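Hydroquinone dioxygenase small subunit (Pseudomonas sp., PDB 4ZXA) forms, with a large subunit, a two-subunit hydroquinone 1,2-dioxygenase of the cupin type and probably contributes to its iron-dependent dioxygenase activity. Local coordinates at residues 64-69 and 138-143; 74-79 and 95-100; 88-93 and 146-151. All blocks are in the same frame, centred on the assembly; numbering follows the deposited sequence.

How the contacts relate
Contacts 1 and 3 are buried and have their centres about 5 Å apart, whereas contact 2, about 17 Å and 18 Å from them, is only partly buried. Contacts 1 and 3 each join a strand of the mixed sheet to one of the antiparallel sheet; Ala-68 of contact 1 pairs by backbone with Gly-146 of contact 3. Contact 2 stays within the antiparallel sheet, from strand 71-76 to strand 89-97 across the intervening 136-142, and strand 89-97 also serves contact 3. The chemistry follows the place: aliphatic side chains, a phenylalanine ring and two glycines meet in the interior, while farther out a leucine covers an indole face. Arg-139 NH2 bridges to Glu-93 OE1, coupling contacts 1 and 3.

Contact 1 (64-69 and 138-143); sequences ETLRAE and YRFEAS
Leu-66 and Phe-140 both carry CG anti to the carbonyl carbon (chi1 -70° and -65°), and these torsions extend the two side chains from their strands until they cross at about a right angle. One methyl branch does the touching: Leu-66 CD2 lies 3.9 Å from Phe-140 CE2, set obliquely to the ring. Further along the strands the partners shrink to two alanines: Ala-68 CB and Ala-142 CB lie 3.9 Å apart, and the Ala-142 methyl is aimed at Ala-68. Ala-142 CB also rests against the backbone, 3.7 Å from Ala-68 O and 3.9 Å from Glu-69 N, so the methyl meets the peptide that joins Ala-68 to Glu-69. This is the facing of two layers in a cupin beta sandwich: strand 61-69 belongs to the mixed sheet, strand 136-142 to the antiparallel one. The axes of the two segments run 60° apart and approach to 6.0 Å, and no hydrogen bond passes between the segments, as expected where sheets pack by side chains rather than pair by edges. Ile-148, Val-90, Val-92 and Phe-75 also pack against Phe-140. Glu-69 directs its CB away from the other strand, and its OE1 receives Arg-67 NE at 2.8 Å in the guanidinium plane, a salt bridge. Arg-67 NH1 is taken up separately by Ala-44 O, at the helix 40-45.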
# COMPACT_ATOMS: atom_id res chain seq x y z
N GLU A 64 -14.45 -22.79 26.17
CA GLU A 64 -15.84 -22.92 26.61
C GLU A 64 -16.41 -21.56 27.01
O GLU A 64 -15.70 -20.70 27.55
CB GLU A 64 -15.95 -23.89 27.79
CG GLU A 64 -15.56 -25.32 27.48
CD GLU A 64 -15.37 -26.14 28.74
OE1 GLU A 64 -15.19 -25.53 29.82
OE2 GLU A 64 -15.40 -27.40 28.65
N THR A 65 -17.69 -21.37 26.71
CA THR A 65 -18.45 -20.21 27.15
C THR A 65 -19.41 -20.62 28.25
O THR A 65 -20.21 -21.54 28.07
CB THR A 65 -19.24 -19.55 25.98
OG1 THR A 65 -18.32 -19.05 25.00
CG2 THR A 65 -20.07 -18.38 26.49
N LEU A 66 -19.33 -19.97 29.41
CA LEU A 66 -20.27 -20.24 30.49
C LEU A 66 -21.17 -19.05 30.79
O LEU A 66 -20.72 -17.89 30.87
CB LEU A 66 -19.55 -20.66 31.79
CG LEU A 66 -18.87 -22.02 31.85
CD1 LEU A 66 -17.67 -22.06 30.91
CD2 LEU A 66 -18.43 -22.32 33.27
N ARG A 67 -22.46 -19.34 30.96
CA ARG A 67 -23.40 -18.36 31.47
C ARG A 67 -23.33 -18.38 32.99
O ARG A 67 -23.79 -19.32 33.63
CB ARG A 67 -24.82 -18.66 30.99
CG ARG A 67 -25.85 -17.61 31.40
CD ARG A 67 -27.29 -18.08 31.21
NE ARG A 67 -28.20 -17.16 31.88
CZ ARG A 67 -28.62 -16.02 31.34
NH1 ARG A 67 -28.24 -15.70 30.11
NH2 ARG A 67 -29.42 -15.21 32.03
N ALA A 68 -22.73 -17.34 33.57
CA ALA A 68 -22.63 -17.24 35.02
C ALA A 68 -23.93 -16.67 35.62
O ALA A 68 -24.25 -15.48 35.45
CB ALA A 68 -21.43 -16.39 35.41
N GLU A 69 -24.67 -17.52 36.32
CA GLU A 69 -25.92 -17.13 36.95
C GLU A 69 -26.14 -17.98 38.19
O GLU A 69 -26.36 -19.19 38.11
CB GLU A 69 -27.09 -17.28 35.98
CG GLU A 69 -28.41 -16.80 36.55
CD GLU A 69 -29.56 -16.93 35.56
OE1 GLU A 69 -29.31 -17.39 34.42
OE2 GLU A 69 -30.70 -16.57 35.93
N TYR A 138 -12.93 -25.50 42.44
CA TYR A 138 -13.29 -24.10 42.32
C TYR A 138 -14.77 -23.96 42.02
O TYR A 138 -15.36 -24.81 41.35
CB TYR A 138 -12.42 -23.40 41.27
CG TYR A 138 -12.51 -24.01 39.89
CD1 TYR A 138 -11.67 -25.05 39.51
CD2 TYR A 138 -13.44 -23.54 38.97
CE1 TYR A 138 -11.75 -25.61 38.24
CE2 TYR A 138 -13.53 -24.09 37.69
CZ TYR A 138 -12.68 -25.13 37.33
OH TYR A 138 -12.77 -25.70 36.06
N ARG A 139 -15.37 -22.89 42.53
CA ARG A 139 -16.81 -22.67 42.40
C ARG A 139 -17.10 -21.22 42.02
O ARG A 139 -16.45 -20.30 42.52
CB ARG A 139 -17.51 -23.03 43.72
CG ARG A 139 -19.04 -23.10 43.66
CD ARG A 139 -19.63 -23.83 44.86
NE ARG A 139 -19.40 -23.11 46.11
CZ ARG A 139 -20.01 -23.41 47.27
NH1 ARG A 139 -20.89 -24.40 47.32
NH2 ARG A 139 -19.75 -22.71 48.36
N PHE A 140 -18.07 -21.04 41.12
CA PHE A 140 -18.45 -19.72 40.61
C PHE A 140 -19.70 -19.16 41.30
O PHE A 140 -20.72 -19.86 41.42
CB PHE A 140 -18.72 -19.82 39.11
CG PHE A 140 -17.50 -20.16 38.27
CD1 PHE A 140 -16.31 -19.47 38.42
CD2 PHE A 140 -17.56 -21.17 37.32
CE1 PHE A 140 -15.21 -19.78 37.64
CE2 PHE A 140 -16.46 -21.49 36.54
CZ PHE A 140 -15.29 -20.80 36.70
N GLU A 141 -19.63 -17.90 41.73
CA GLU A 141 -20.75 -17.18 42.34
C GLU A 141 -21.12 -15.95 41.51
O GLU A 141 -20.29 -15.08 41.31
CB GLU A 141 -20.36 -16.66 43.72
CG GLU A 141 -20.08 -17.72 44.75
CD GLU A 141 -21.33 -18.47 45.15
OE1 GLU A 141 -22.43 -18.11 44.66
OE2 GLU A 141 -21.19 -19.43 45.94
N ALA A 142 -22.37 -15.85 41.08
CA ALA A 142 -22.79 -14.71 40.28
C ALA A 142 -24.17 -14.19 40.69
O ALA A 142 -25.18 -14.88 40.52
CB ALA A 142 -22.79 -15.08 38.79
N SER A 143 -24.20 -12.96 41.21
CA SER A 143 -25.46 -12.33 41.63
C SER A 143 -26.27 -11.94 40.41
O SER A 143 -27.50 -12.06 40.41
CB SER A 143 -25.19 -11.08 42.47
OG SER A 143 -24.35 -11.38 43.56

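Contact 2 (74-79 and 95-100); sequences WFTAAH and LKLDAP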
# COMPACT_ATOMS: atom_id res chain seq x y z
N TRP A 74 -19.08 -27.38 42.26
CA TRP A 74 -17.63 -27.45 42.41
C TRP A 74 -16.99 -28.18 41.21
O TRP A 74 -17.39 -29.29 40.84
CB TRP A 74 -17.23 -28.16 43.70
CG TRP A 74 -17.42 -27.40 44.97
CD1 TRP A 74 -18.42 -27.58 45.90
CD2 TRP A 74 -16.58 -26.36 45.50
NE1 TRP A 74 -18.25 -26.72 46.95
CE2 TRP A 74 -17.13 -25.96 46.74
CE3 TRP A 74 -15.42 -25.72 45.04
CZ2 TRP A 74 -16.56 -24.95 47.52
CZ3 TRP A 74 -14.85 -24.72 45.82
CH2 TRP A 74 -15.42 -24.34 47.04
N PHE A 75 -15.99 -27.53 40.62
CA PHE A 75 -15.28 -28.06 39.46
C PHE A 75 -13.84 -28.41 39.83
O PHE A 75 -13.26 -27.83 40.76
CB PHE A 75 -15.23 -27.01 38.35
CG PHE A 75 -16.56 -26.67 37.76
CD1 PHE A 75 -17.33 -27.64 37.13
CD2 PHE A 75 -17.02 -25.36 37.79
CE1 PHE A 75 -18.55 -27.31 36.56
CE2 PHE A 75 -18.24 -25.03 37.23
CZ PHE A 75 -19.01 -26.00 36.61
N THR A 76 -13.25 -29.35 39.11
CA THR A 76 -11.84 -29.63 39.31
C THR A 76 -11.21 -30.27 38.06
O THR A 76 -11.91 -30.83 37.21
CB THR A 76 -11.64 -30.56 40.51
OG1 THR A 76 -10.29 -30.44 41.01
CG2 THR A 76 -11.94 -32.02 40.11
N ALA A 77 -9.89 -30.19 37.97
CA ALA A 77 -9.18 -30.84 36.88
C ALA A 77 -7.78 -31.22 37.33
O ALA A 77 -7.30 -30.75 38.36
CB ALA A 77 -9.11 -29.94 35.65
N ALA A 78 -7.13 -32.08 36.54
CA ALA A 78 -5.80 -32.55 36.86
C ALA A 78 -4.73 -31.62 36.31
O ALA A 78 -3.55 -31.79 36.58
CB ALA A 78 -5.60 -33.97 36.34
N HIS A 79 -5.15 -30.64 35.52
CA HIS A 79 -4.22 -29.67 34.94
C HIS A 79 -4.73 -28.25 35.14
O HIS A 79 -5.89 -28.05 35.48
CB HIS A 79 -4.07 -29.94 33.45
CG HIS A 79 -5.37 -29.97 32.74
ND1 HIS A 79 -6.11 -28.83 32.48
CD2 HIS A 79 -6.10 -31.01 32.25
CE1 HIS A 79 -7.22 -29.16 31.85
NE2 HIS A 79 -7.24 -30.48 31.71
N LEU A 95 -10.86 -24.34 46.83
CA LEU A 95 -10.45 -25.35 47.81
C LEU A 95 -9.21 -26.11 47.35
O LEU A 95 -9.17 -26.60 46.22
CB LEU A 95 -11.56 -26.37 47.99
CG LEU A 95 -12.71 -25.99 48.89
CD1 LEU A 95 -13.76 -27.08 48.81
CD2 LEU A 95 -12.17 -25.83 50.30
N LYS A 96 -8.21 -26.23 48.23
CA LYS A 96 -7.08 -27.11 47.96
C LYS A 96 -7.40 -28.54 48.37
O LYS A 96 -7.31 -28.88 49.55
CB LYS A 96 -5.81 -26.66 48.68
CG LYS A 96 -4.58 -27.49 48.29
CD LYS A 96 -3.35 -27.09 49.09
CE LYS A 96 -2.17 -26.79 48.18
NZ LYS A 96 -0.97 -26.37 48.96
N LEU A 97 -7.77 -29.36 47.39
CA LEU A 97 -8.16 -30.75 47.66
C LEU A 97 -7.09 -31.56 48.40
O LEU A 97 -5.90 -31.44 48.11
CB LEU A 97 -8.53 -31.45 46.35
CG LEU A 97 -9.78 -30.93 45.64
CD1 LEU A 97 -9.94 -31.64 44.32
CD2 LEU A 97 -10.99 -31.19 46.51
N ASP A 98 -7.53 -32.37 49.37
CA ASP A 98 -6.65 -33.30 50.07
C ASP A 98 -6.13 -34.36 49.09
O ASP A 98 -4.97 -34.79 49.17
CB ASP A 98 -7.38 -33.99 51.22
CG ASP A 98 -7.48 -33.12 52.47
OD1 ASP A 98 -7.37 -31.87 52.35
OD2 ASP A 98 -7.67 -33.68 53.58
N ALA A 99 -7.01 -34.79 48.19
CA ALA A 99 -6.70 -35.80 47.18
C ALA A 99 -7.02 -35.32 45.76
O ALA A 99 -8.06 -35.68 45.20
CB ALA A 99 -7.48 -37.08 47.49
N PRO A 100 -6.13 -34.50 45.17
CA PRO A 100 -6.33 -33.94 43.82
C PRO A 100 -6.36 -35.00 42.72
O PRO A 100 -5.67 -36.02 42.83
CB PRO A 100 -5.09 -33.06 43.63
CG PRO A 100 -4.52 -32.86 44.98
CD PRO A 100 -4.85 -34.08 45.77
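The Trp-74 indole offers one face to Leu-95, and this CH-pi contact carries most of the interface. Leu-95 CD1 stands 3.8 Å from the centroid of the six-membered ring and only 17° off its normal, which places the methyl over the face. Leu-95 CG follows it, 3.7 Å from Trp-74 CH2, so the leucine branch lies across the benzo end. The two residues are not on adjacent strands: in the antiparallel sheet of this cupin fold, strand 136-142 runs between 71-76 and 89-97, and the CA atoms of Trp-74 and Leu-95 are 9.2 Å apart. Their side chains meet above Ala-137 of that middle strand, and Pro-114 touches both. A serine in place of Trp-74 would probably deprive Leu-95 of its aromatic cover and open a gap over Ala-137. The second kind of contact is polar against apolar: Leu-97 CD1 comes within 3.5 Å of Thr-76 OG1 in plain van der Waals packing. With OG1 anti to the backbone N (chi1 -158°), the Thr-76 hydroxyl reaches this methyl while it hydrogen-bonds Ser-136 O. Beyond this, Lys-96 packs on Phe-210 of the large subunit.

Contact 3 (88-93 and 146-151); sequences GEVRVE and GVILQQ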
# COMPACT_ATOMS: atom_id res chain seq x y z
N GLY A 88 -20.31 -9.01 33.53
CA GLY A 88 -20.85 -9.27 34.84
C GLY A 88 -19.75 -9.36 35.87
O GLY A 88 -18.67 -8.80 35.68
N GLU A 89 -20.02 -10.07 36.95
CA GLU A 89 -19.06 -10.15 38.04
C GLU A 89 -19.15 -11.50 38.72
O GLU A 89 -20.19 -11.89 39.26
CB GLU A 89 -19.33 -9.00 39.02
CG GLU A 89 -18.37 -8.93 40.18
CD GLU A 89 -18.51 -7.61 40.93
OE1 GLU A 89 -18.01 -7.53 42.09
OE2 GLU A 89 -19.11 -6.65 40.37
N VAL A 90 -18.06 -12.25 38.69
CA VAL A 90 -18.09 -13.58 39.27
C VAL A 90 -17.15 -13.65 40.45
O VAL A 90 -16.05 -13.11 40.43
CB VAL A 90 -17.71 -14.65 38.24
CG1 VAL A 90 -17.75 -16.02 38.86
CG2 VAL A 90 -18.64 -14.58 37.04
N ARG A 91 -17.62 -14.31 41.50
CA ARG A 91 -16.80 -14.65 42.64
C ARG A 91 -16.36 -16.10 42.44
O ARG A 91 -17.17 -16.96 42.08
CB ARG A 91 -17.62 -14.51 43.93
CG ARG A 91 -16.98 -15.08 45.18
CD ARG A 91 -17.84 -14.79 46.41
NE ARG A 91 -17.18 -15.22 47.64
CZ ARG A 91 -17.26 -16.46 48.12
NH1 ARG A 91 -17.99 -17.36 47.47
NH2 ARG A 91 -16.62 -16.80 49.24
N VAL A 92 -15.08 -16.38 42.64
CA VAL A 92 -14.56 -17.73 42.45
C VAL A 92 -13.98 -18.25 43.77
O VAL A 92 -13.02 -17.67 44.29
CB VAL A 92 -13.49 -17.79 41.31
CG1 VAL A 92 -13.08 -19.23 41.01
CG2 VAL A 92 -14.01 -17.11 40.03
N GLU A 93 -14.57 -19.32 44.31
CA GLU A 93 -14.11 -19.93 45.56
C GLU A 93 -13.12 -21.05 45.28
O GLU A 93 -13.35 -21.87 44.39
CB GLU A 93 -15.28 -20.54 46.33
CG GLU A 93 -16.22 -19.57 46.99
CD GLU A 93 -17.55 -20.23 47.35
OE1 GLU A 93 -17.55 -21.25 48.08
OE2 GLU A 93 -18.60 -19.72 46.90
N GLY A 146 -23.81 -13.07 33.92
CA GLY A 146 -22.56 -12.67 33.29
C GLY A 146 -22.06 -13.76 32.36
O GLY A 146 -22.71 -14.78 32.19
N VAL A 147 -20.88 -13.53 31.79
CA VAL A 147 -20.28 -14.47 30.85
C VAL A 147 -18.84 -14.83 31.24
O VAL A 147 -18.01 -13.94 31.46
CB VAL A 147 -20.29 -13.89 29.43
CG1 VAL A 147 -19.68 -14.86 28.48
CG2 VAL A 147 -21.72 -13.55 29.00
N ILE A 148 -18.56 -16.14 31.34
CA ILE A 148 -17.21 -16.63 31.64
C ILE A 148 -16.63 -17.40 30.45
O ILE A 148 -17.27 -18.32 29.92
CB ILE A 148 -17.19 -17.61 32.83
CG1 ILE A 148 -17.82 -17.00 34.08
CG2 ILE A 148 -15.77 -18.07 33.11
CD1 ILE A 148 -17.91 -17.97 35.27
N LEU A 149 -15.42 -17.02 30.03
CA LEU A 149 -14.68 -17.79 29.04
C LEU A 149 -13.70 -18.69 29.77
O LEU A 149 -12.87 -18.21 30.56
CB LEU A 149 -13.89 -16.88 28.10
CG LEU A 149 -14.55 -16.40 26.81
CD1 LEU A 149 -13.66 -15.39 26.12
CD2 LEU A 149 -14.81 -17.55 25.89
N GLN A 150 -13.78 -19.98 29.49
CA GLN A 150 -12.88 -20.92 30.12
C GLN A 150 -11.96 -21.60 29.09
O GLN A 150 -12.44 -22.17 28.10
CB GLN A 150 -13.67 -21.98 30.91
CG GLN A 150 -12.79 -23.04 31.55
CD GLN A 150 -13.30 -23.49 32.92
OE1 GLN A 150 -14.09 -22.79 33.57
NE2 GLN A 150 -12.84 -24.66 33.36
N GLN A 151 -10.66 -21.51 29.34
CA GLN A 151 -9.65 -22.22 28.56
C GLN A 151 -9.31 -23.55 29.22
O GLN A 151 -8.80 -23.59 30.34
CB GLN A 151 -8.40 -21.36 28.44
CG GLN A 151 -7.23 -22.06 27.77
CD GLN A 151 -5.95 -21.26 27.96
OE1 GLN A 151 -5.88 -20.42 28.85
NE2 GLN A 151 -4.94 -21.52 27.12
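Gly-88 and Gly-146 pass with their CA atoms 4.1 Å apart, where the chain leaves strand 81-87 of the mixed sheet for strand 89-97 of the antiparallel sheet. The contact thus spans the two layers of the cupin beta sandwich close to a crossing from one to the other. Gly-88 has phi 83° and psi -155°; at these backbone angles a beta carbon would run into the carbonyl oxygen of the residue before it, and it would also come 2.8 Å from the CA of Gly-146, which is a clash. The fit is tight from the other side too: a beta carbon on Gly-146 would lie 3.2 Å from Gly-88 CA. Two bare backbones therefore allow the close passage. Deeper in, aliphatic side chains take over. Ile-148 places CG1 opposite its carbonyl carbon (chi1 -55°), and its far end swings nearer to the other segment than its CB direction suggests, crossing Val-90 at about a right angle. Phe-140 and Ala-68 also touch both residues, so the pair lies among other core side chains. Farther along strand 145-153, Gln-151 hydrogen-bonds Ser-236 and Ser-241 of the large subunit. Ile-148 touches the valine with both CG1 and CD1: Ile-148 CG1 is 3.9 Å from Val-90 CG2, and Ile-148 CD1 sits 3.9 Å from Val-90 CG2 and 4.1 Å from Val-90 CG1, bearing on both methyls of the valine.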